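PDB 3P9Y: CG14216 from Drosophila melanogaster, which probably dephosphorylates phosphoserine in the C-terminal domain of RNA polymerase II, as an Ssu72-family protein phosphatase with a role in RNA processing and termination. Local coordinates for residues Ser17-Met20 with Asn21-Glu25; Met88-Arg91 with Asn92-Lys96; Pro99-Phe102 with Gln103-Lys106. The protein carries 2 engineered substitutions. All coordinates share one frame; numbering follows the deposited sequence.

Interaction 1: Ser17-Met20 with Asn21-Glu25; sequences SSNM and NRSME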
# COMPACT_ATOMS: atom_id res chain seq x y z
N SER A 17 3.40 4.74 4.14
CA SER A 17 4.59 5.18 4.86
C SER A 17 5.25 4.07 5.68
O SER A 17 6.43 3.78 5.49
CB SER A 17 4.27 6.37 5.76
OG SER A 17 5.46 6.91 6.30
N SER A 18 4.49 3.44 6.57
CA SER A 18 5.08 2.48 7.51
C SER A 18 4.76 1.03 7.17
O SER A 18 5.20 0.11 7.87
CB SER A 18 4.60 2.78 8.93
OG SER A 18 5.06 4.05 9.37
N ASN A 19 4.01 0.82 6.09
CA ASN A 19 3.57 -0.51 5.67
C ASN A 19 2.84 -1.21 6.81
O ASN A 19 3.08 -2.38 7.09
CB ASN A 19 4.76 -1.34 5.19
CG ASN A 19 4.35 -2.64 4.53
OD1 ASN A 19 3.32 -2.74 3.87
ND2 ASN A 19 5.18 -3.64 4.70
N MET A 20 1.94 -0.46 7.45
CA MET A 20 1.24 -0.92 8.65
C MET A 20 -0.27 -0.91 8.47
O MET A 20 -0.93 -1.92 8.70
CB MET A 20 1.58 -0.02 9.84
CG MET A 20 2.71 -0.53 10.70
SD MET A 20 2.29 -2.05 11.59
CE MET A 20 3.92 -2.58 12.06
N ASN A 21 -0.83 0.23 8.09
CA ASN A 21 -2.27 0.40 8.04
C ASN A 21 -2.82 0.36 6.61
O ASN A 21 -3.35 -0.65 6.17
CB ASN A 21 -2.68 1.70 8.72
CG ASN A 21 -4.18 1.92 8.72
OD1 ASN A 21 -4.96 0.97 8.78
ND2 ASN A 21 -4.59 3.18 8.67
N ARG A 22 -2.67 1.48 5.90
CA ARG A 22 -3.32 1.66 4.61
C ARG A 22 -2.90 0.64 3.55
O ARG A 22 -3.74 0.09 2.84
CB ARG A 22 -3.08 3.09 4.11
CG ARG A 22 -3.83 4.16 4.91
CD ARG A 22 -3.29 5.57 4.63
NE ARG A 22 -1.89 5.71 5.03
CZ ARG A 22 -1.14 6.78 4.79
NH1 ARG A 22 -1.64 7.82 4.14
NH2 ARG A 22 0.12 6.81 5.21
N SER A 23 -1.60 0.39 3.42
CA SER A 23 -1.11 -0.53 2.40
C SER A 23 -1.51 -1.96 2.72
O SER A 23 -1.71 -2.77 1.82
CB SER A 23 0.41 -0.45 2.26
OG SER A 23 1.07 -1.05 3.37
N MET A 24 -1.63 -2.29 4.00
CA MET A 24 -1.93 -3.66 4.40
C MET A 24 -3.41 -3.97 4.27
O MET A 24 -3.79 -5.09 3.96
CB MET A 24 -1.44 -3.90 5.83
CG MET A 24 0.08 -3.88 5.93
SD MET A 24 0.83 -5.11 4.84
CE MET A 24 0.68 -6.58 5.86
N GLU A 25 -4.25 -2.98 4.52
CA GLU A 25 -5.68 -3.12 4.29
C GLU A 25 -5.92 -3.37 2.80
O GLU A 25 -6.68 -4.26 2.42
CB GLU A 25 -6.40 -1.85 4.74
CG GLU A 25 -7.89 -2.00 4.92
CD GLU A 25 -8.24 -2.85 6.12
OE1 GLU A 25 -8.82 -3.93 5.92
OE2 GLU A 25 -7.92 -2.46 7.27
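Met24 presses its CB and CG against the two carbonyls that end the 17-20 loop: CG sits 3.5 Å from Met20 O and equally far from Asn19 O, and CB is 3.5 Å from Met20 O. Its CG stands anti to its own carbonyl carbon (chi1 -68°), and bends at chi2 and chi3 then fold the thioether past Asn19, whose side chain it crosses at a slant. Beside it Ser23 turns its OG back under the loop, 3.4 Å from Asn19 CA. Asp16, just before the loop, stands where the family has its nucleophilic cysteine and is probably one of the engineered substitutions. In this deposited form its OD2 is hydrogen-bonded to Ser23 OG and its OD1 takes the backbone N-H of Asn19. This is the close-packed, buried part of the contact. Toward Ser17, which is partly exposed, the fit is slacker: Arg22 NH2 comes no nearer than 4.0 Å to Ser17 N, at an oblique angle to the guanidinium, and 4.2 Å to Ser17 CB. Arg22 finds its partners elsewhere, in a salt bridge from NH1 to Glu116 and a hydrogen bond from NE to the modified side chain of the bound peptide. Helix 22-32 begins here, with Glu25 N bonded to Asn21 O at 3.0 Å. From Asp16 to Arg22 the chain has the spacing of the CX5R phosphate-binding loop of low-molecular-weight tyrosine phosphatases. The backbone N-H groups of Ser17, Ser18, Met20 and Asn21 also bond to the peptide's modified group. Several converging N-H donors, backed by an arginine and the start of a helix, form a cradle that would probably favour a phosphorylated, negatively charged ligand.

Interaction 2: Met88-Arg91 with Asn92-Lys96; sequences MLDR and NRRIK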
# COMPACT_ATOMS: atom_id res chain seq x y z
N MET A 88 -4.60 -4.75 14.23
CA MET A 88 -3.92 -4.37 13.00
C MET A 88 -2.67 -5.22 12.80
O MET A 88 -2.44 -5.75 11.71
CB MET A 88 -3.54 -2.89 13.02
CG MET A 88 -2.74 -2.43 11.80
SD MET A 88 -2.33 -0.67 11.86
CE MET A 88 -3.97 0.05 11.78
N LEU A 89 -1.88 -5.36 13.85
CA LEU A 89 -0.63 -6.10 13.78
C LEU A 89 -0.90 -7.59 13.55
O LEU A 89 -0.13 -8.27 12.88
CB LEU A 89 0.18 -5.89 15.06
CG LEU A 89 0.82 -4.50 15.18
CD1 LEU A 89 1.06 -4.12 16.63
CD2 LEU A 89 2.11 -4.42 14.36
N ASP A 90 -2.00 -8.08 14.11
CA ASP A 90 -2.37 -9.48 13.95
C ASP A 90 -2.78 -9.76 12.51
O ASP A 90 -2.38 -10.76 11.92
CB ASP A 90 -3.52 -9.83 14.89
CG ASP A 90 -3.92 -11.28 14.80
OD1 ASP A 90 -3.04 -12.14 14.95
OD2 ASP A 90 -5.12 -11.56 14.57
N ARG A 91 -3.57 -8.85 11.94
CA ARG A 91 -3.98 -8.97 10.55
C ARG A 91 -2.74 -8.97 9.65
O ARG A 91 -2.64 -9.76 8.71
CB ARG A 91 -4.92 -7.81 10.19
CG ARG A 91 -5.60 -7.93 8.83
CD ARG A 91 -4.72 -7.39 7.70
NE ARG A 91 -4.05 -6.15 8.09
CZ ARG A 91 -4.65 -4.96 8.18
NH1 ARG A 91 -5.94 -4.84 7.90
NH2 ARG A 91 -3.96 -3.89 8.55
N ASN A 92 -1.79 -8.09 9.96
CA ASN A 92 -0.57 -7.97 9.17
C ASN A 92 0.27 -9.25 9.23
O ASN A 92 0.78 -9.72 8.21
CB ASN A 92 0.27 -6.78 9.65
CG ASN A 92 -0.42 -5.45 9.42
OD1 ASN A 92 -1.38 -5.35 8.66
ND2 ASN A 92 0.07 -4.41 10.07
N ARG A 93 0.39 -9.82 10.42
CA ARG A 93 1.19 -11.02 10.63
C ARG A 93 0.69 -12.15 9.73
O ARG A 93 1.48 -12.91 9.18
CB ARG A 93 1.13 -11.46 12.10
CG ARG A 93 2.03 -12.64 12.42
CD ARG A 93 1.58 -13.40 13.66
NE ARG A 93 0.80 -14.60 13.32
CZ ARG A 93 -0.53 -14.68 13.38
NH1 ARG A 93 -1.26 -13.66 13.78
NH2 ARG A 93 -1.13 -15.81 13.04
N ARG A 94 -0.63 -12.25 9.59
CA ARG A 94 -1.22 -13.31 8.78
C ARG A 94 -0.94 -13.13 7.30
O ARG A 94 -1.02 -14.09 6.54
CB ARG A 94 -2.73 -13.36 9.00
CG ARG A 94 -3.13 -13.63 10.43
CD ARG A 94 -4.60 -13.97 10.53
NE ARG A 94 -5.07 -13.96 11.90
CZ ARG A 94 -6.26 -14.42 12.28
NH1 ARG A 94 -7.08 -14.94 11.39
NH2 ARG A 94 -6.61 -14.37 13.56
N ILE A 95 -0.63 -11.90 6.89
CA ILE A 95 -0.30 -11.64 5.49
C ILE A 95 1.17 -11.90 5.21
O ILE A 95 1.52 -12.57 4.24
CB ILE A 95 -0.65 -10.20 5.10
CG1 ILE A 95 -2.17 -10.02 5.11
CG2 ILE A 95 -0.10 -9.88 3.71
CD1 ILE A 95 -2.62 -8.60 4.85
N LYS A 96 2.05 -11.37 6.05
CA LYS A 96 3.47 -11.56 5.83
C LYS A 96 4.28 -11.32 7.10
O LYS A 96 3.77 -10.79 8.09
CB LYS A 96 3.97 -10.66 4.69
CG LYS A 96 3.87 -9.16 4.96
CD LYS A 96 4.33 -8.37 3.74
CE LYS A 96 4.35 -6.87 3.99
NZ LYS A 96 4.67 -6.13 2.73
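Bends at chi2 and chi3 curl Arg91 back on its neighbour Asn92. Asn92 CG stands anti to its carbonyl carbon (chi1 -65°), which sets OD1 beside the Arg91 NE and NH2 edge. The guanidinium grips this single oxygen side-on: NE lies 2.8 Å from Asn92 OD1 and NH2 lies 3.0 Å from the same atom. OD1 lies in the guanidinium plane, whereas both donors tilt out of the amide plane toward one of its faces. With its oxygen so held, Asn92 turns ND2 to a hydrogen bond with Met20 O, and Arg91 NH1 is left to salt-bridge Glu25 OE2. These contacts lie in the last turns of helix 85-95, where Asn92 N bonds to Met88 O at 3.0 Å and Arg93 N to Leu89 O in the regular i to i+4 pattern. On a more exposed side Asp90 serves two arginines, one turn ahead at i+3 and i+4. Arg93 NH1 forms a salt bridge to Asp90 OD1 at 2.6 Å, the oxygen at the guanidinium edge and the two planes 23° apart. The Arg94 guanidinium plane is 85° from that of the carboxylate, and its NH2 gives Asp90 OD2 a weak hydrogen bond of 3.3 Å within a second salt bridge, which makes the three residues a salt-bridge network. Nearer helix 22-32, Ile95 CD1 runs alongside the aliphatic part of Arg91, 3.7 Å from its CD, while Ile95 also touches His27 and Asn28.

Interaction 3: Pro99-Phe102 with Gln103-Lys106; sequences PERF and QDTK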
# COMPACT_ATOMS: atom_id res chain seq x y z
N PRO A 99 7.13 -5.66 7.93
CA PRO A 99 7.09 -4.46 7.08
C PRO A 99 8.31 -4.37 6.16
O PRO A 99 9.43 -4.67 6.61
CB PRO A 99 7.12 -3.31 8.09
CG PRO A 99 7.12 -3.90 9.45
CD PRO A 99 6.95 -5.37 9.36
N GLU A 100 8.11 -3.97 4.91
CA GLU A 100 9.18 -3.84 3.93
C GLU A 100 9.22 -2.42 3.39
O GLU A 100 8.19 -1.77 3.26
CB GLU A 100 8.95 -4.79 2.77
CG GLU A 100 8.61 -6.21 3.18
CD GLU A 100 8.27 -7.07 1.99
OE1 GLU A 100 9.18 -7.38 1.20
OE2 GLU A 100 7.08 -7.42 1.83
N ARG A 101 10.42 -1.95 3.07
CA ARG A 101 10.61 -0.60 2.54
C ARG A 101 10.68 -0.68 1.02
O ARG A 101 11.39 -1.52 0.47
CB ARG A 101 11.89 0.02 3.12
CG ARG A 101 11.78 1.53 3.39
CD ARG A 101 13.03 2.10 4.06
NE ARG A 101 13.97 2.67 3.10
CZ ARG A 101 14.16 3.97 2.88
NH1 ARG A 101 13.48 4.88 3.56
NH2 ARG A 101 15.04 4.37 1.97
N PHE A 102 9.94 0.19 0.35
CA PHE A 102 9.86 0.15 -1.11
C PHE A 102 11.22 0.42 -1.74
O PHE A 102 11.58 -0.20 -2.74
CB PHE A 102 8.85 1.17 -1.63
CG PHE A 102 8.82 1.26 -3.14
CD1 PHE A 102 8.23 0.25 -3.89
CD2 PHE A 102 9.39 2.33 -3.79
CE1 PHE A 102 8.22 0.32 -5.27
CE2 PHE A 102 9.37 2.41 -5.18
CZ PHE A 102 8.78 1.40 -5.92
N GLN A 103 11.97 1.34 -1.15
CA GLN A 103 13.23 1.79 -1.72
C GLN A 103 14.29 0.68 -1.70
O GLN A 103 15.33 0.80 -2.34
CB GLN A 103 13.76 3.02 -0.98
CG GLN A 103 12.90 4.28 -1.14
CD GLN A 103 11.89 4.47 -0.02
OE1 GLN A 103 11.31 3.50 0.48
NE2 GLN A 103 11.66 5.72 0.37
N ASP A 104 14.02 -0.39 -0.96
CA ASP A 104 14.97 -1.49 -0.83
C ASP A 104 14.54 -2.76 -1.56
O ASP A 104 15.25 -3.76 -1.54
CB ASP A 104 15.20 -1.82 0.65
CG ASP A 104 15.85 -0.67 1.40
OD1 ASP A 104 16.83 -0.10 0.89
OD2 ASP A 104 15.37 -0.32 2.50
N THR A 105 13.38 -2.73 -2.22
CA THR A 105 12.90 -3.92 -2.91
C THR A 105 13.47 -4.02 -4.32
O THR A 105 13.74 -3.01 -4.97
CB THR A 105 11.36 -3.95 -3.00
OG1 THR A 105 10.93 -5.25 -3.42
CG2 THR A 105 10.84 -2.91 -3.98
N LYS A 106 13.63 -5.25 -4.79
CA LYS A 106 14.10 -5.53 -6.14
C LYS A 106 12.97 -6.03 -7.02
O LYS A 106 13.15 -6.28 -8.21
CB LYS A 106 15.24 -6.56 -6.09
CG LYS A 106 16.46 -6.09 -5.31
CD LYS A 106 17.16 -4.93 -6.02
CE LYS A 106 17.46 -3.78 -5.06
NZ LYS A 106 18.41 -4.16 -3.97
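Arg101 and Gln103 lay their flat ends one on the other: guanidinium and amide planes are just 6° apart, and Gln103 CD sits 3.6 Å above the guanidinium plane, over its centre. The stem of the glutamine takes part too, its CB 3.5 Å from Arg101 NH2. A bend at chi2 (94°) folds the amide across the arginine. Asp104 approaches differently, at the guanidinium edge and in its plane, where Arg101 NE makes a long, weak bond to Asp104 OD2 at 3.4 Å within a salt bridge. Both stacked groups are held farther out, Arg101 NH1 by Gly43 O and Gln103 NE2 by Thr42 O. The backbone beneath is a short 3-10 turn: Asp104 N bonds to Arg101 O at 3.2 Å and Thr105 N to Phe102 O at 3.1 Å. Phe102 turns its ring from this surface toward Val123 of helix 117-128, crossing Thr105, whose CG2 lies 4.1 Å from Phe102 CD1. With an alanine at Arg101 the guanidinium is gone, and the Gln103 amide would probably be freer to turn while Asp104 OD2 is left without its charged mate. The stack and the NE2 bond to Thr42 O together fix the rotation of the Gln103 amide, and its buried OE1 is left without a partner in the model, probably at some cost in polar satisfaction.

Overall arrangement
From the N terminus the three contacts come in series; each is local to one continuous run of chain, and none encloses or crosses another. Interaction 1 closes the short loop that leads from strand 11-16 of the central sheet into helix 22-32. Interaction 2 comes much later, in the final turns of helix 85-95, and packs directly against interaction 1, with Met24 CB 3.2 Å from Asn92 OD1. The chain then passes to interaction 3, in the loop leading to strand 111-114, where Pro99 returns to touch Asn19. Interactions 2 and 3 have centres about 17 Å apart. Interaction 1 therefore joins the other two, linking the phosphate-binding loop to helix 85-95 and the loop that follows it.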